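Local coordinates for BlEst2 (Bacillus licheniformis, PDB 6WPX), which probably hydrolyses ester bonds as a lipase or esterase and is captured here in its propeptide form, in which the C-terminal domain is autoinhibitory, at residues Leu156-Trp161 and Gly170-Ala175; Gln152-Ala157 and Ala346-Gly351. One frame throughout, in Å; residues are numbered along the deposited sequence.

Contact 1 of 2, residues Leu156-Trp161 and Gly170-Ala175; sequences LAYSNW and GQKNDA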
ATOM      1  N   LEU A 156       0.533  -1.648  -7.664  1.00 15.47           N
ATOM      2  CA  LEU A 156       1.805  -1.800  -8.363  1.00 15.42           C
ATOM      3  C   LEU A 156       2.186  -3.268  -8.497  1.00 18.13           C
ATOM      4  O   LEU A 156       2.506  -3.696  -9.610  1.00 16.36           O
ATOM      5  CB  LEU A 156       2.936  -0.987  -7.681  1.00 14.25           C
ATOM      6  CG  LEU A 156       4.347  -1.166  -8.248  1.00 15.63           C
ATOM      7  CD1 LEU A 156       4.457  -0.633  -9.696  1.00 14.42           C
ATOM      8  CD2 LEU A 156       5.391  -0.477  -7.345  1.00 16.24           C
ATOM      9  N   ALA A 157       2.137  -4.038  -7.388  1.00 14.71           N
ATOM     10  CA  ALA A 157       2.471  -5.469  -7.357  1.00 14.77           C
ATOM     11  C   ALA A 157       1.640  -6.308  -8.350  1.00 17.34           C
ATOM     12  O   ALA A 157       2.120  -7.321  -8.848  1.00 15.63           O
ATOM     13  CB  ALA A 157       2.261  -6.020  -5.958  1.00 16.08           C
ATOM     14  N   TYR A 158       0.379  -5.929  -8.561  1.00 14.65           N
ATOM     15  CA  TYR A 158      -0.539  -6.633  -9.446  1.00 15.88           C
ATOM     16  C   TYR A 158      -0.541  -6.094 -10.884  1.00 19.96           C
ATOM     17  O   TYR A 158      -1.302  -6.576 -11.720  1.00 22.43           O
ATOM     18  CB  TYR A 158      -1.949  -6.625  -8.839  1.00 16.88           C
ATOM     19  CG  TYR A 158      -2.087  -7.725  -7.823  1.00 18.39           C
ATOM     20  CD1 TYR A 158      -1.583  -7.572  -6.530  1.00 18.19           C
ATOM     21  CD2 TYR A 158      -2.621  -8.966  -8.177  1.00 19.87           C
ATOM     22  CE1 TYR A 158      -1.634  -8.614  -5.607  1.00 18.48           C
ATOM     23  CE2 TYR A 158      -2.662 -10.021  -7.261  1.00 21.16           C
ATOM     24  CZ  TYR A 158      -2.173  -9.833  -5.977  1.00 24.75           C
ATOM     25  OH  TYR A 158      -2.232 -10.851  -5.069  1.00 28.58           O
ATOM     26  N   SER A 159       0.332  -5.143 -11.184  1.00 15.10           N
ATOM     27  CA  SER A 159       0.383  -4.528 -12.519  1.00 14.67           C
ATOM     28  C   SER A 159       1.248  -5.307 -13.491  1.00 18.19           C
ATOM     29  O   SER A 159       2.022  -6.170 -13.079  1.00 18.72           O
ATOM     30  CB  SER A 159       0.805  -3.064 -12.428  1.00 16.43           C
ATOM     31  OG  SER A 159       2.195  -2.960 -12.158  1.00 16.92           O
ATOM     32  N   ASN A 160       1.065  -5.055 -14.796  1.00 16.16           N
ATOM     33  CA  ASN A 160       1.795  -5.757 -15.846  1.00 16.39           C
ATOM     34  C   ASN A 160       3.302  -5.740 -15.677  1.00 18.56           C
ATOM     35  O   ASN A 160       3.900  -6.798 -15.738  1.00 19.88           O
ATOM     36  CB  ASN A 160       1.398  -5.223 -17.240  1.00 14.33           C
ATOM     37  CG  ASN A 160       0.024  -5.685 -17.632  1.00 32.15           C
ATOM     38  OD1 ASN A 160      -0.970  -5.256 -17.055  1.00 27.49           O
ATOM     39  ND2 ASN A 160      -0.060  -6.594 -18.586  1.00 17.82           N
ATOM     40  N   TRP A 161       3.915  -4.568 -15.486  1.00 14.30           N
ATOM     41  CA  TRP A 161       5.386  -4.520 -15.377  1.00 15.01           C
ATOM     42  C   TRP A 161       5.935  -5.283 -14.184  1.00 18.76           C
ATOM     43  O   TRP A 161       7.048  -5.773 -14.265  1.00 17.78           O
ATOM     44  CB  TRP A 161       5.937  -3.087 -15.394  1.00 13.19           C
ATOM     45  CG  TRP A 161       5.746  -2.342 -16.688  1.00 13.43           C
ATOM     46  CD1 TRP A 161       5.111  -1.142 -16.858  1.00 15.93           C
ATOM     47  CD2 TRP A 161       6.277  -2.703 -17.977  1.00 14.42           C
ATOM     48  NE1 TRP A 161       5.167  -0.761 -18.182  1.00 16.12           N
ATOM     49  CE2 TRP A 161       5.871  -1.706 -18.892  1.00 17.92           C
ATOM     50  CE3 TRP A 161       7.004  -3.808 -18.460  1.00 16.17           C
ATOM     51  CZ2 TRP A 161       6.197  -1.759 -20.246  1.00 17.99           C
ATOM     52  CZ3 TRP A 161       7.315  -3.862 -19.806  1.00 18.64           C
ATOM     53  CH2 TRP A 161       6.915  -2.847 -20.682  1.00 19.41           C
ATOM     54  N   GLY A 170       6.525 -14.408  -4.538  1.00 40.08           N
ATOM     55  CA  GLY A 170       5.349 -15.076  -3.977  1.00 39.62           C
ATOM     56  C   GLY A 170       4.447 -14.071  -3.298  1.00 41.74           C
ATOM     57  O   GLY A 170       3.767 -14.398  -2.325  1.00 41.89           O
ATOM     58  N   GLN A 171       4.480 -12.814  -3.773  1.00 37.64           N
ATOM     59  CA  GLN A 171       3.702 -11.736  -3.165  1.00 36.87           C
ATOM     60  C   GLN A 171       2.261 -11.720  -3.649  1.00 38.76           C
ATOM     61  O   GLN A 171       1.475 -10.899  -3.182  1.00 40.14           O
ATOM     62  CB  GLN A 171       4.394 -10.358  -3.323  1.00 37.80           C
ATOM     63  CG  GLN A 171       4.356  -9.766  -4.724  1.00 58.47           C
ATOM     64  CD  GLN A 171       5.203  -8.526  -4.842  1.00 81.49           C
ATOM     65  OE1 GLN A 171       6.298  -8.547  -5.407  1.00 78.91           O
ATOM     66  NE2 GLN A 171       4.717  -7.413  -4.316  1.00 72.73           N
ATOM     67  N   LYS A 172       1.911 -12.585  -4.600  1.00 31.32           N
ATOM     68  CA  LYS A 172       0.531 -12.631  -5.013  1.00 30.10           C
ATOM     69  C   LYS A 172      -0.145 -13.707  -4.205  1.00 34.29           C
ATOM     70  O   LYS A 172       0.201 -14.892  -4.281  1.00 35.98           O
ATOM     71  CB  LYS A 172       0.342 -12.817  -6.520  1.00 31.57           C
ATOM     72  CG  LYS A 172       0.700 -11.576  -7.336  1.00 26.56           C
ATOM     73  CD  LYS A 172       0.611 -11.863  -8.836  1.00 28.01           C
ATOM     74  CE  LYS A 172       0.393 -10.585  -9.612  1.00 27.57           C
ATOM     75  NZ  LYS A 172       0.595 -10.774 -11.075  1.00 35.91           N
ATOM     76  N   ASN A 173      -1.031 -13.263  -3.333  1.00 26.72           N
ATOM     77  CA  ASN A 173      -1.836 -14.130  -2.505  1.00 26.06           C
ATOM     78  C   ASN A 173      -3.119 -13.357  -2.279  1.00 28.43           C
ATOM     79  O   ASN A 173      -3.218 -12.200  -2.694  1.00 26.27           O
ATOM     80  CB  ASN A 173      -1.115 -14.516  -1.196  1.00 25.87           C
ATOM     81  CG  ASN A 173      -0.655 -13.338  -0.355  1.00 37.65           C
ATOM     82  OD1 ASN A 173      -1.389 -12.399  -0.115  1.00 29.91           O
ATOM     83  ND2 ASN A 173       0.560 -13.376   0.141  1.00 25.09           N
ATOM     84  N   ASP A 174      -4.104 -14.004  -1.660  1.00 24.62           N
ATOM     85  CA  ASP A 174      -5.408 -13.434  -1.416  1.00 23.21           C
ATOM     86  C   ASP A 174      -5.346 -12.158  -0.594  1.00 23.88           C
ATOM     87  O   ASP A 174      -6.165 -11.280  -0.847  1.00 23.46           O
ATOM     88  CB  ASP A 174      -6.288 -14.453  -0.709  1.00 24.35           C
ATOM     89  CG  ASP A 174      -6.787 -15.601  -1.573  1.00 28.41           C
ATOM     90  OD1 ASP A 174      -6.512 -15.594  -2.790  1.00 24.02           O
ATOM     91  OD2 ASP A 174      -7.518 -16.463  -1.041  1.00 32.81           O
ATOM     92  N   ALA A 175      -4.407 -12.059   0.385  1.00 18.98           N
ATOM     93  CA  ALA A 175      -4.264 -10.881   1.254  1.00 17.98           C
ATOM     94  C   ALA A 175      -3.809  -9.666   0.500  1.00 23.82           C
ATOM     95  O   ALA A 175      -4.503  -8.657   0.558  1.00 24.18           O
ATOM     96  CB  ALA A 175      -3.347 -11.162   2.438  1.00 17.88           C
TER
HETATM   97  O   HOH W   1       1.915  -8.280 -11.384  1.00 16.61           O

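Contact 2 of 2, residues Gln152-Ala157 and Ala346-Gly351; sequences QLADLA and ADVFEG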
ATOM      1  N   GLN A 152      -1.611   1.533  -2.958  1.00 14.61           N
ATOM      2  CA  GLN A 152      -1.119   1.794  -4.332  1.00 13.93           C
ATOM      3  C   GLN A 152       0.089   0.884  -4.635  1.00 17.16           C
ATOM      4  O   GLN A 152       0.367   0.586  -5.793  1.00 14.99           O
ATOM      5  CB  GLN A 152      -0.774   3.273  -4.569  1.00 14.03           C
ATOM      6  CG  GLN A 152      -1.994   4.228  -4.442  1.00 18.81           C
ATOM      7  CD  GLN A 152      -2.107   4.805  -3.033  1.00 25.17           C
ATOM      8  OE1 GLN A 152      -1.686   4.191  -2.036  1.00 20.54           O
ATOM      9  NE2 GLN A 152      -2.711   5.989  -2.927  1.00 15.47           N
ATOM     10  N   LEU A 153       0.766   0.412  -3.583  1.00 13.20           N
ATOM     11  CA  LEU A 153       1.874  -0.534  -3.717  1.00 13.01           C
ATOM     12  C   LEU A 153       1.325  -1.917  -4.083  1.00 16.01           C
ATOM     13  O   LEU A 153       1.952  -2.629  -4.867  1.00 14.94           O
ATOM     14  CB  LEU A 153       2.703  -0.568  -2.439  1.00 12.61           C
ATOM     15  CG  LEU A 153       3.573   0.687  -2.219  1.00 16.09           C
ATOM     16  CD1 LEU A 153       4.135   0.705  -0.790  1.00 15.04           C
ATOM     17  CD2 LEU A 153       4.723   0.748  -3.271  1.00 14.51           C
ATOM     18  N   ALA A 154       0.128  -2.285  -3.544  1.00 13.18           N
ATOM     19  CA  ALA A 154      -0.517  -3.530  -3.950  1.00 16.00           C
ATOM     20  C   ALA A 154      -0.956  -3.387  -5.413  1.00 19.51           C
ATOM     21  O   ALA A 154      -0.801  -4.337  -6.162  1.00 20.62           O
ATOM     22  CB  ALA A 154      -1.713  -3.853  -3.051  1.00 16.64           C
ATOM     23  N   ASP A 155      -1.445  -2.181  -5.833  1.00 16.76           N
ATOM     24  CA  ASP A 155      -1.832  -1.934  -7.228  1.00 17.34           C
ATOM     25  C   ASP A 155      -0.631  -2.146  -8.116  1.00 20.44           C
ATOM     26  O   ASP A 155      -0.756  -2.756  -9.178  1.00 20.64           O
ATOM     27  CB  ASP A 155      -2.338  -0.508  -7.438  1.00 17.71           C
ATOM     28  CG  ASP A 155      -3.611  -0.216  -6.703  1.00 20.82           C
ATOM     29  OD1 ASP A 155      -4.221  -1.166  -6.176  1.00 19.01           O
ATOM     30  OD2 ASP A 155      -4.030   0.956  -6.693  1.00 19.39           O
ATOM     31  N   LEU A 156       0.533  -1.648  -7.664  1.00 15.47           N
ATOM     32  CA  LEU A 156       1.805  -1.800  -8.363  1.00 15.42           C
ATOM     33  C   LEU A 156       2.186  -3.268  -8.497  1.00 18.13           C
ATOM     34  O   LEU A 156       2.506  -3.696  -9.610  1.00 16.36           O
ATOM     35  CB  LEU A 156       2.936  -0.987  -7.681  1.00 14.25           C
ATOM     36  CG  LEU A 156       4.347  -1.166  -8.248  1.00 15.63           C
ATOM     37  CD1 LEU A 156       4.457  -0.633  -9.696  1.00 14.42           C
ATOM     38  CD2 LEU A 156       5.391  -0.477  -7.345  1.00 16.24           C
ATOM     39  N   ALA A 157       2.137  -4.038  -7.388  1.00 14.71           N
ATOM     40  CA  ALA A 157       2.471  -5.469  -7.357  1.00 14.77           C
ATOM     41  C   ALA A 157       1.640  -6.308  -8.350  1.00 17.34           C
ATOM     42  O   ALA A 157       2.120  -7.321  -8.848  1.00 15.63           O
ATOM     43  CB  ALA A 157       2.261  -6.020  -5.958  1.00 16.08           C
ATOM     44  N   ALA A 346       9.591  -4.044   1.552  1.00 30.98           N
ATOM     45  CA  ALA A 346       8.788  -4.365   2.744  1.00 30.33           C
ATOM     46  C   ALA A 346       7.326  -4.565   2.362  1.00 33.38           C
ATOM     47  O   ALA A 346       6.993  -4.345   1.216  1.00 32.60           O
ATOM     48  CB  ALA A 346       8.939  -3.227   3.698  1.00 30.86           C
ATOM     49  N   ASP A 347       6.509  -4.959   3.338  1.00 30.65           N
ATOM     50  CA  ASP A 347       5.041  -5.139   3.176  1.00 29.26           C
ATOM     51  C   ASP A 347       4.727  -5.949   1.909  1.00 29.46           C
ATOM     52  O   ASP A 347       5.181  -7.076   1.778  1.00 27.16           O
ATOM     53  CB  ASP A 347       4.247  -3.830   3.382  1.00 31.52           C
ATOM     54  CG  ASP A 347       4.545  -2.592   2.511  1.00 44.86           C
ATOM     55  OD1 ASP A 347       5.455  -1.828   2.855  1.00 48.73           O
ATOM     56  OD2 ASP A 347       3.846  -2.400   1.500  1.00 35.66           O
ATOM     57  N   VAL A 348       3.917  -5.362   1.047  1.00 26.22           N
ATOM     58  CA  VAL A 348       3.482  -5.899  -0.261  1.00 25.53           C
ATOM     59  C   VAL A 348       4.675  -6.465  -1.028  1.00 28.97           C
ATOM     60  O   VAL A 348       4.475  -7.468  -1.664  1.00 28.29           O
ATOM     61  CB  VAL A 348       2.748  -4.783  -1.007  1.00 28.12           C
ATOM     62  CG1 VAL A 348       2.671  -5.037  -2.489  1.00 27.40           C
ATOM     63  CG2 VAL A 348       1.382  -4.575  -0.398  1.00 27.41           C
ATOM     64  N   PHE A 349       5.849  -5.831  -0.950  1.00 25.91           N
ATOM     65  CA  PHE A 349       7.004  -6.359  -1.673  1.00 26.04           C
ATOM     66  C   PHE A 349       7.989  -7.095  -0.738  1.00 31.87           C
ATOM     67  O   PHE A 349       9.134  -7.329  -1.131  1.00 33.16           O
ATOM     68  CB  PHE A 349       7.716  -5.249  -2.482  1.00 26.95           C
ATOM     69  CG  PHE A 349       6.977  -4.796  -3.722  1.00 26.92           C
ATOM     70  CD1 PHE A 349       6.055  -3.761  -3.664  1.00 27.41           C
ATOM     71  CD2 PHE A 349       7.210  -5.401  -4.946  1.00 28.18           C
ATOM     72  CE1 PHE A 349       5.370  -3.347  -4.818  1.00 30.27           C
ATOM     73  CE2 PHE A 349       6.520  -4.990  -6.099  1.00 29.32           C
ATOM     74  CZ  PHE A 349       5.618  -3.958  -6.029  1.00 28.38           C
ATOM     75  N   GLU A 350       7.550  -7.516   0.465  1.00 26.67           N
ATOM     76  CA  GLU A 350       8.409  -8.279   1.378  1.00 26.79           C
ATOM     77  C   GLU A 350       9.090  -9.464   0.644  1.00 29.23           C
ATOM     78  O   GLU A 350       8.447 -10.154  -0.162  1.00 27.77           O
ATOM     79  CB  GLU A 350       7.585  -8.809   2.563  1.00 28.82           C
ATOM     80  CG  GLU A 350       8.374  -9.582   3.604  1.00 39.47           C
ATOM     81  CD  GLU A 350       7.593  -9.822   4.873  1.00 69.40           C
ATOM     82  OE1 GLU A 350       7.816  -9.069   5.846  1.00 76.47           O
ATOM     83  OE2 GLU A 350       6.702 -10.702   4.875  1.00 61.73           O
ATOM     84  N   GLY A 351      10.382  -9.653   0.903  1.00 26.77           N
ATOM     85  CA  GLY A 351      11.149 -10.746   0.316  1.00 27.74           C
ATOM     86  C   GLY A 351      12.096 -10.359  -0.800  1.00 34.62           C
ATOM     87  O   GLY A 351      12.900 -11.177  -1.229  1.00 37.13           O
TER

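Contact 1 of 2, residues Leu156-Trp161 and Gly170-Ala175
Tyr158 and Lys172 both carry CG opposite their own carbonyl carbon (chi1 -82° and -72°), which sets the phenol ring and the extended lysine chain alongside each other, running in opposite directions. The lysine lies over one face of the ring in a CH-pi contact: Lys172 CG stands 4.0 Å from the centroid of the Tyr158 ring, 28° off the normal. Farther along the chain, Lys172 CE passes 3.7 Å from Tyr158 CD2, so the methylene run follows the ring from its hydroxyl end back toward the tyrosine backbone. At that hydroxyl end, Tyr158 OH reaches the backbone at Asn173 and accepts a weak, strongly bent hydrogen bond from Asn173 N at 3.2 Å.

The ammonium group at the other end donates to a water, 2.8 Å from Lys172 NZ. This water in turn donates to Ala157 O and to Ser159 O, each 2.7 Å from it, and thus joins the lysine to two carbonyls where the helix 152-157 gives way to a turn. Lys172 NZ is also hydrogen-bonded to Tyr416 OH, on strand 407-417, and the Tyr416 ring meets Tyr158 edge-to-face. Ser159 closes the turn by giving both its backbone N and its OG to Leu156 O. Gln171 sends its amide end to the last helical residue, with Gln171 NE2 3.3 Å from Ala157 CB.

Residues 170-175 form a short helix-to-helix link: Gly170, with positive phi, ends helix 163-169 in a Schellman motif, and Asn173 is the N-cap of helix 174-178, its OD1 accepting from Val176 N. The contact therefore packs this interhelical link onto the C-terminal end of helix 152-157 in the PGAP1-like alpha/beta hydrolase region.

Contact 2 of 2, residues Gln152-Ala157 and Ala346-Gly351
Helix 152-157 and the irregular segment 346-351 come nearest at Ala154 and Val348, whose CA atoms are 5.9 Å apart; in the loop, bonds from Phe349 N to Ala346 O and from Glu350 N to Asp347 O form two overlapping turns, from which Asp347, Val348 and Phe349 reach the helix. Val348 packs with both branches. Its CG1, anti to the backbone N (chi1 161°), sits 3.6 Å from Ala157 CB and 3.5 Å from Leu153 O, while the other branch lies against Ala154, with Val348 CG2 4.1 Å from Ala154 CB.

Phe349 follows alongside, leading with the far end of its ring. Phe349 CZ meets Leu156 CD2 at 3.7 Å and packs on Ala157 as well, and Phe349 CE1 lies 3.5 Å from Leu153 O. All these approaches are oblique to the ring. The Leu156 and Phe349 side chains cross at about a right angle, with both CG and CD2 of Leu156 against the ring end. Leu153 CD1 rests 3.9 Å from Asp347 OD2, the same oxygen that takes a weak bond from Val348 N and ties that side chain to its own turn. Tyr223 of helix 218-224 touches both Leu153 and Leu156, and Leu380 of strand 377-386 borders Leu156 and Phe349.

No hydrogen bond crosses this buried, largely apolar interface. It is the packing of a beta-hairpin loop, linking the adjacent antiparallel strands 341-344 and 353-360, against a helix of the alpha/beta hydrolase region.

From the N terminus, the chain runs through the first strands and helices of the alpha/beta region before reaching helix 152-157, which serves both contacts. Contact 1 closes a short local loop: after the turn at 158-161 and helix 163-169, the chain folds back at 170-175 onto the end of the same helix. Contact 2 spans a far longer loop, reached only after 188 intervening residues, and contact 1 largely nests within it. The centres of the two contacts lie about 7 Å apart, and they touch through Gln171, whose NE2 is 2.7 Å from Val348 O. Contact 1 ties neighbouring helical parts together; contact 2 joins helix 152-157 to a hairpin of the five-stranded antiparallel sheet.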